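Glutathione transferase o1 (Bombyx mori, PDB 3RBT) belongs to the Omega class of glutathione transferases and probably uses glutathione in transferase and dehydroascorbate-reducing reactions. Local coordinates at residues 156-167 against 204-214. Sequence-based numbering, arbitrary orientation.
Sequences EKELTNRGTNYF and FPNFADWGDQM
Glu156 lays its carboxylate across the start of helix 205-214, where the first amides have no carbonyl of a preceding turn to bond to. With CG anti to the backbone N (chi1 170°) and a bend at chi2, OE1 accepts from Asn206 N at 3.1 Å on its syn lone pair, while OE2 receives Phe207 N at 2.8 Å. The negative charge probably suits the positive end of the helix dipole; an alanine here would probably leave both amides without these acceptors and open a gap beside Phe204 and Pro205. Asn206 reaches back, its ND2 donating nearly in the amide plane to Thr160 OG1 (2.8 Å), which itself donates to Glu156 O. Within the all-helical C-terminal domain of the glutathione transferase fold, the contact sets the end of helix 145-162 across the start of helix 205-216. Leu159, being branched, serves two neighbours: CD2 lies 3.6 Å from Trp210 CB, CD1 over the centre of the Phe167 ring. Phe167 turns its edge to one face of Trp210, its plane 81° from the five-membered ring; Met214 CG covers the opposite face, and Asp176 accepts the indole N-H. Tyr166 meets that five-membered ring rim to rim, has Met214 SD at its own edge, and shares a water with Gln213 OE1 through its hydroxyl.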
ATOM      1  N   GLU A 156      12.142  16.969   3.907  1.00 31.11           N
ATOM      2  CA  GLU A 156      13.221  17.943   3.759  1.00 32.85           C
ATOM      3  C   GLU A 156      14.566  17.229   3.828  1.00 33.88           C
ATOM      4  O   GLU A 156      15.428  17.417   2.966  1.00 34.00           O
ATOM      5  CB  GLU A 156      13.137  19.020   4.850  1.00 33.94           C
ATOM      6  CG  GLU A 156      14.355  19.948   4.933  1.00 35.88           C
ATOM      7  CD  GLU A 156      14.474  20.887   3.749  1.00 36.09           C
ATOM      8  OE1 GLU A 156      15.578  21.419   3.531  1.00 38.15           O
ATOM      9  OE2 GLU A 156      13.470  21.102   3.035  1.00 35.34           O
ATOM     10  N   LYS A 157      14.720  16.404   4.860  1.00 34.55           N
ATOM     11  CA  LYS A 157      15.915  15.600   5.056  1.00 35.90           C
ATOM     12  C   LYS A 157      16.154  14.633   3.897  1.00 34.74           C
ATOM     13  O   LYS A 157      17.289  14.479   3.443  1.00 35.55           O
ATOM     14  CB  LYS A 157      15.837  14.854   6.390  1.00 36.69           C
ATOM     15  CG  LYS A 157      16.146  15.746   7.595  1.00 39.91           C
ATOM     16  CD  LYS A 157      15.691  15.111   8.907  1.00 42.11           C
ATOM     17  CE  LYS A 157      15.941  16.041  10.090  1.00 44.71           C
ATOM     18  NZ  LYS A 157      15.146  15.619  11.279  1.00 45.70           N
ATOM     19  N   GLU A 158      15.082  14.009   3.411  1.00 33.02           N
ATOM     20  CA  GLU A 158      15.174  13.082   2.287  1.00 32.10           C
ATOM     21  C   GLU A 158      15.597  13.769   0.986  1.00 31.91           C
ATOM     22  O   GLU A 158      16.476  13.270   0.281  1.00 32.21           O
ATOM     23  CB  GLU A 158      13.852  12.341   2.075  1.00 30.65           C
ATOM     24  CG  GLU A 158      13.889  11.315   0.945  1.00 30.67           C
ATOM     25  CD  GLU A 158      14.811  10.138   1.230  1.00 32.49           C
ATOM     26  OE1 GLU A 158      14.914   9.716   2.396  1.00 34.21           O
ATOM     27  OE2 GLU A 158      15.432   9.619   0.281  1.00 33.92           O
ATOM     28  N   LEU A 159      14.962  14.899   0.667  1.00 31.14           N
ATOM     29  CA  LEU A 159      15.323  15.650  -0.539  1.00 31.27           C
ATOM     30  C   LEU A 159      16.777  16.137  -0.471  1.00 32.94           C
ATOM     31  O   LEU A 159      17.502  16.063  -1.465  1.00 33.63           O
ATOM     32  CB  LEU A 159      14.367  16.826  -0.760  1.00 30.54           C
ATOM     33  CG  LEU A 159      14.486  17.671  -2.031  1.00 30.76           C
ATOM     34  CD1 LEU A 159      14.331  16.834  -3.299  1.00 29.10           C
ATOM     35  CD2 LEU A 159      13.440  18.770  -1.996  1.00 30.41           C
ATOM     36  N   THR A 160      17.190  16.618   0.704  1.00 33.78           N
ATOM     37  CA  THR A 160      18.566  17.072   0.928  1.00 35.59           C
ATOM     38  C   THR A 160      19.547  15.924   0.686  1.00 36.06           C
ATOM     39  O   THR A 160      20.553  16.097   0.000  1.00 37.26           O
ATOM     40  CB  THR A 160      18.750  17.681   2.350  1.00 36.79           C
ATOM     41  OG1 THR A 160      17.708  18.634   2.603  1.00 36.37           O
ATOM     42  CG2 THR A 160      20.111  18.388   2.486  1.00 38.64           C
ATOM     43  N   ASN A 161      19.228  14.749   1.224  1.00 35.58           N
ATOM     44  CA  ASN A 161      20.081  13.567   1.087  1.00 36.22           C
ATOM     45  C   ASN A 161      20.273  13.131  -0.361  1.00 35.51           C
ATOM     46  O   ASN A 161      21.341  12.635  -0.736  1.00 36.48           O
ATOM     47  CB  ASN A 161      19.522  12.406   1.908  1.00 35.99           C
ATOM     48  CG  ASN A 161      19.807  12.541   3.387  1.00 38.16           C
ATOM     49  OD1 ASN A 161      20.726  13.254   3.798  1.00 43.11           O
ATOM     50  ND2 ASN A 161      19.028  11.842   4.201  1.00 38.51           N
ATOM     51  N   ARG A 162      19.226  13.313  -1.166  1.00 33.51           N
ATOM     52  CA  ARG A 162      19.265  12.966  -2.581  1.00 32.63           C
ATOM     53  C   ARG A 162      20.090  13.963  -3.404  1.00 33.43           C
ATOM     54  O   ARG A 162      20.752  13.567  -4.359  1.00 34.17           O
ATOM     55  CB  ARG A 162      17.848  12.819  -3.144  1.00 30.70           C
ATOM     56  CG  ARG A 162      17.103  11.624  -2.552  1.00 29.97           C
ATOM     57  CD  ARG A 162      15.820  11.307  -3.284  1.00 27.13           C
ATOM     58  NE  ARG A 162      15.086  10.262  -2.578  1.00 26.26           N
ATOM     59  CZ  ARG A 162      14.112   9.522  -3.102  1.00 24.37           C
ATOM     60  NH1 ARG A 162      13.724   9.689  -4.363  1.00 21.80           N
ATOM     61  NH2 ARG A 162      13.531   8.596  -2.353  1.00 22.69           N
ATOM     62  N   GLY A 163      20.039  15.242  -3.036  1.00 33.17           N
ATOM     63  CA  GLY A 163      20.848  16.272  -3.689  1.00 34.11           C
ATOM     64  C   GLY A 163      20.472  16.581  -5.129  1.00 33.20           C
ATOM     65  O   GLY A 163      21.300  17.065  -5.910  1.00 34.61           O
ATOM     66  N   THR A 164      19.222  16.298  -5.478  1.00 30.65           N
ATOM     67  CA  THR A 164      18.697  16.612  -6.798  1.00 29.78           C
ATOM     68  C   THR A 164      17.589  17.655  -6.679  1.00 28.84           C
ATOM     69  O   THR A 164      17.050  17.870  -5.592  1.00 27.76           O
ATOM     70  CB  THR A 164      18.140  15.353  -7.506  1.00 28.49           C
ATOM     71  OG1 THR A 164      17.232  14.670  -6.629  1.00 26.96           O
ATOM     72  CG2 THR A 164      19.264  14.398  -7.904  1.00 28.94           C
ATOM     73  N   ASN A 165      17.251  18.294  -7.801  1.00 28.75           N
ATOM     74  CA  ASN A 165      16.144  19.250  -7.847  1.00 27.94           C
ATOM     75  C   ASN A 165      14.792  18.640  -7.468  1.00 25.91           C
ATOM     76  O   ASN A 165      13.943  19.311  -6.885  1.00 25.84           O
ATOM     77  CB  ASN A 165      16.075  19.935  -9.215  1.00 28.13           C
ATOM     78  CG  ASN A 165      17.289  20.815  -9.483  1.00 30.93           C
ATOM     79  OD1 ASN A 165      18.008  21.197  -8.555  1.00 32.15           O
ATOM     80  ND2 ASN A 165      17.527  21.137 -10.752  1.00 29.91           N
ATOM     81  N   TYR A 166      14.603  17.365  -7.796  1.00 24.78           N
ATOM     82  CA  TYR A 166      13.372  16.662  -7.468  1.00 22.69           C
ATOM     83  C   TYR A 166      13.681  15.328  -6.820  1.00 22.12           C
ATOM     84  O   TYR A 166      14.804  14.839  -6.906  1.00 22.69           O
ATOM     85  CB  TYR A 166      12.538  16.415  -8.722  1.00 21.80           C
ATOM     86  CG  TYR A 166      12.318  17.614  -9.613  1.00 22.29           C
ATOM     87  CD1 TYR A 166      11.166  18.395  -9.489  1.00 21.48           C
ATOM     88  CD2 TYR A 166      13.239  17.945 -10.611  1.00 22.86           C
ATOM     89  CE1 TYR A 166      10.951  19.496 -10.315  1.00 22.18           C
ATOM     90  CE2 TYR A 166      13.031  19.045 -11.443  1.00 23.74           C
ATOM     91  CZ  TYR A 166      11.887  19.812 -11.288  1.00 23.38           C
ATOM     92  OH  TYR A 166      11.668  20.887 -12.118  1.00 25.56           O
ATOM     93  N   PHE A 167      12.663  14.716  -6.214  1.00 20.92           N
ATOM     94  CA  PHE A 167      12.796  13.371  -5.665  1.00 20.47           C
ATOM     95  C   PHE A 167      13.134  12.358  -6.762  1.00 20.20           C
ATOM     96  O   PHE A 167      13.868  11.397  -6.522  1.00 20.22           O
ATOM     97  CB  PHE A 167      11.536  12.981  -4.875  1.00 19.59           C
ATOM     98  CG  PHE A 167      11.378  13.757  -3.597  1.00 20.73           C
ATOM     99  CD1 PHE A 167      10.622  14.923  -3.562  1.00 20.73           C
ATOM    100  CD2 PHE A 167      12.028  13.343  -2.435  1.00 22.16           C
ATOM    101  CE1 PHE A 167      10.498  15.659  -2.377  1.00 21.66           C
ATOM    102  CE2 PHE A 167      11.921  14.070  -1.251  1.00 22.86           C
ATOM    103  CZ  PHE A 167      11.150  15.232  -1.222  1.00 22.55           C
ATOM    104  N   PHE A 204      11.979  24.488   5.997  1.00 40.72           N
ATOM    105  CA  PHE A 204      12.262  23.473   4.985  1.00 38.91           C
ATOM    106  C   PHE A 204      12.689  24.133   3.678  1.00 38.61           C
ATOM    107  O   PHE A 204      11.888  24.228   2.741  1.00 37.52           O
ATOM    108  CB  PHE A 204      11.035  22.580   4.779  1.00 36.75           C
ATOM    109  CG  PHE A 204      10.297  22.282   6.051  1.00 36.96           C
ATOM    110  CD1 PHE A 204      10.833  21.405   6.992  1.00 37.44           C
ATOM    111  CD2 PHE A 204       9.081  22.903   6.327  1.00 36.26           C
ATOM    112  CE1 PHE A 204      10.164  21.143   8.180  1.00 37.38           C
ATOM    113  CE2 PHE A 204       8.408  22.648   7.510  1.00 36.22           C
ATOM    114  CZ  PHE A 204       8.948  21.764   8.437  1.00 36.79           C
ATOM    115  N   PRO A 205      13.957  24.588   3.614  1.00 39.63           N
ATOM    116  CA  PRO A 205      14.435  25.411   2.501  1.00 39.93           C
ATOM    117  C   PRO A 205      14.524  24.666   1.172  1.00 38.09           C
ATOM    118  O   PRO A 205      14.150  25.222   0.143  1.00 37.75           O
ATOM    119  CB  PRO A 205      15.817  25.888   2.973  1.00 41.96           C
ATOM    120  CG  PRO A 205      16.250  24.887   3.972  1.00 42.09           C
ATOM    121  CD  PRO A 205      15.002  24.382   4.635  1.00 41.02           C
ATOM    122  N   ASN A 206      14.999  23.423   1.196  1.00 37.04           N
ATOM    123  CA  ASN A 206      15.058  22.605  -0.021  1.00 35.43           C
ATOM    124  C   ASN A 206      13.668  22.181  -0.518  1.00 33.09           C
ATOM    125  O   ASN A 206      13.396  22.204  -1.721  1.00 32.42           O
ATOM    126  CB  ASN A 206      15.977  21.391   0.182  1.00 35.43           C
ATOM    127  CG  ASN A 206      17.440  21.793   0.391  1.00 37.75           C
ATOM    128  OD1 ASN A 206      17.930  22.725  -0.241  1.00 38.75           O
ATOM    129  ND2 ASN A 206      18.135  21.082   1.278  1.00 37.29           N
ATOM    130  N   PHE A 207      12.789  21.824   0.416  1.00 31.74           N
ATOM    131  CA  PHE A 207      11.404  21.464   0.083  1.00 29.79           C
ATOM    132  C   PHE A 207      10.672  22.659  -0.509  1.00 30.00           C
ATOM    133  O   PHE A 207       9.994  22.528  -1.524  1.00 28.94           O
ATOM    134  CB  PHE A 207      10.656  20.948   1.320  1.00 29.14           C
ATOM    135  CG  PHE A 207       9.463  20.090   0.995  1.00 27.48           C
ATOM    136  CD1 PHE A 207       9.624  18.744   0.687  1.00 25.90           C
ATOM    137  CD2 PHE A 207       8.180  20.631   0.995  1.00 27.07           C
ATOM    138  CE1 PHE A 207       8.527  17.939   0.385  1.00 25.06           C
ATOM    139  CE2 PHE A 207       7.071  19.843   0.695  1.00 26.65           C
ATOM    140  CZ  PHE A 207       7.244  18.488   0.388  1.00 26.27           C
ATOM    141  N   ALA A 208      10.841  23.826   0.122  1.00 30.97           N
ATOM    142  CA  ALA A 208      10.246  25.066  -0.356  1.00 31.77           C
ATOM    143  C   ALA A 208      10.712  25.368  -1.775  1.00 32.05           C
ATOM    144  O   ALA A 208       9.898  25.694  -2.633  1.00 31.66           O
ATOM    145  CB  ALA A 208      10.590  26.235   0.582  1.00 33.70           C
ATOM    146  N   ASP A 209      12.023  25.249  -2.004  1.00 32.88           N
ATOM    147  CA  ASP A 209      12.622  25.403  -3.328  1.00 33.63           C
ATOM    148  C   ASP A 209      11.983  24.458  -4.351  1.00 31.83           C
ATOM    149  O   ASP A 209      11.606  24.882  -5.442  1.00 32.32           O
ATOM    150  CB  ASP A 209      14.137  25.158  -3.264  1.00 34.87           C
ATOM    151  CG  ASP A 209      14.908  26.338  -2.698  1.00 38.50           C
ATOM    152  OD1 ASP A 209      14.281  27.322  -2.237  1.00 40.78           O
ATOM    153  OD2 ASP A 209      16.160  26.281  -2.711  1.00 41.17           O
ATOM    154  N   TRP A 210      11.860  23.186  -3.977  1.00 30.30           N
ATOM    155  CA  TRP A 210      11.231  22.156  -4.801  1.00 28.24           C
ATOM    156  C   TRP A 210       9.781  22.530  -5.141  1.00 27.66           C
ATOM    157  O   TRP A 210       9.370  22.452  -6.303  1.00 27.15           O
ATOM    158  CB  TRP A 210      11.335  20.796  -4.087  1.00 26.87           C
ATOM    159  CG  TRP A 210      10.469  19.696  -4.651  1.00 25.00           C
ATOM    160  CD1 TRP A 210      10.765  18.873  -5.702  1.00 24.41           C
ATOM    161  CD2 TRP A 210       9.179  19.294  -4.181  1.00 22.35           C
ATOM    162  NE1 TRP A 210       9.735  17.992  -5.921  1.00 22.89           N
ATOM    163  CE2 TRP A 210       8.749  18.226  -5.000  1.00 21.64           C
ATOM    164  CE3 TRP A 210       8.343  19.735  -3.149  1.00 21.88           C
ATOM    165  CZ2 TRP A 210       7.518  17.589  -4.822  1.00 20.03           C
ATOM    166  CZ3 TRP A 210       7.124  19.108  -2.967  1.00 20.70           C
ATOM    167  CH2 TRP A 210       6.720  18.044  -3.802  1.00 20.95           C
ATOM    168  N   GLY A 211       9.025  22.952  -4.126  1.00 27.78           N
ATOM    169  CA  GLY A 211       7.685  23.511  -4.315  1.00 27.79           C
ATOM    170  C   GLY A 211       7.607  24.564  -5.411  1.00 29.17           C
ATOM    171  O   GLY A 211       6.708  24.525  -6.259  1.00 28.49           O
ATOM    172  N   ASP A 212       8.557  25.496  -5.401  1.00 31.07           N
ATOM    173  CA  ASP A 212       8.617  26.555  -6.410  1.00 32.96           C
ATOM    174  C   ASP A 212       8.849  25.982  -7.800  1.00 32.64           C
ATOM    175  O   ASP A 212       8.191  26.379  -8.761  1.00 33.09           O
ATOM    176  CB  ASP A 212       9.722  27.567  -6.072  1.00 35.09           C
ATOM    177  CG  ASP A 212       9.389  28.404  -4.859  1.00 36.72           C
ATOM    178  OD1 ASP A 212       8.186  28.543  -4.543  1.00 38.09           O
ATOM    179  OD2 ASP A 212      10.326  28.926  -4.223  1.00 38.59           O
ATOM    180  N   GLN A 213       9.788  25.045  -7.894  1.00 32.09           N
ATOM    181  CA  GLN A 213      10.093  24.389  -9.158  1.00 32.23           C
ATOM    182  C   GLN A 213       8.924  23.547  -9.672  1.00 30.37           C
ATOM    183  O   GLN A 213       8.630  23.567 -10.861  1.00 30.27           O
ATOM    184  CB  GLN A 213      11.368  23.545  -9.032  1.00 32.71           C
ATOM    185  CG  GLN A 213      12.651  24.379  -8.968  1.00 36.54           C
ATOM    186  CD  GLN A 213      12.936  25.105 -10.268  1.00 40.63           C
ATOM    187  OE1 GLN A 213      12.934  24.500 -11.346  1.00 42.47           O
ATOM    188  NE2 GLN A 213      13.187  26.407 -10.177  1.00 43.72           N
ATOM    189  N   MET A 214       8.257  22.822  -8.772  1.00 28.87           N
ATOM    190  CA  MET A 214       7.082  22.036  -9.148  1.00 27.38           C
ATOM    191  C   MET A 214       5.986  22.937  -9.710  1.00 28.27           C
ATOM    192  O   MET A 214       5.311  22.559 -10.654  1.00 27.66           O
ATOM    193  CB  MET A 214       6.534  21.245  -7.957  1.00 25.82           C
ATOM    194  CG  MET A 214       7.351  20.026  -7.557  1.00 24.17           C
ATOM    195  SD  MET A 214       7.399  18.688  -8.772  1.00 21.36           S
ATOM    196  CE  MET A 214       5.705  18.084  -8.709  1.00 20.24           C
TER
HETATM  197  O   HOH W   1      13.998  22.214 -12.586  1.00  5.92           O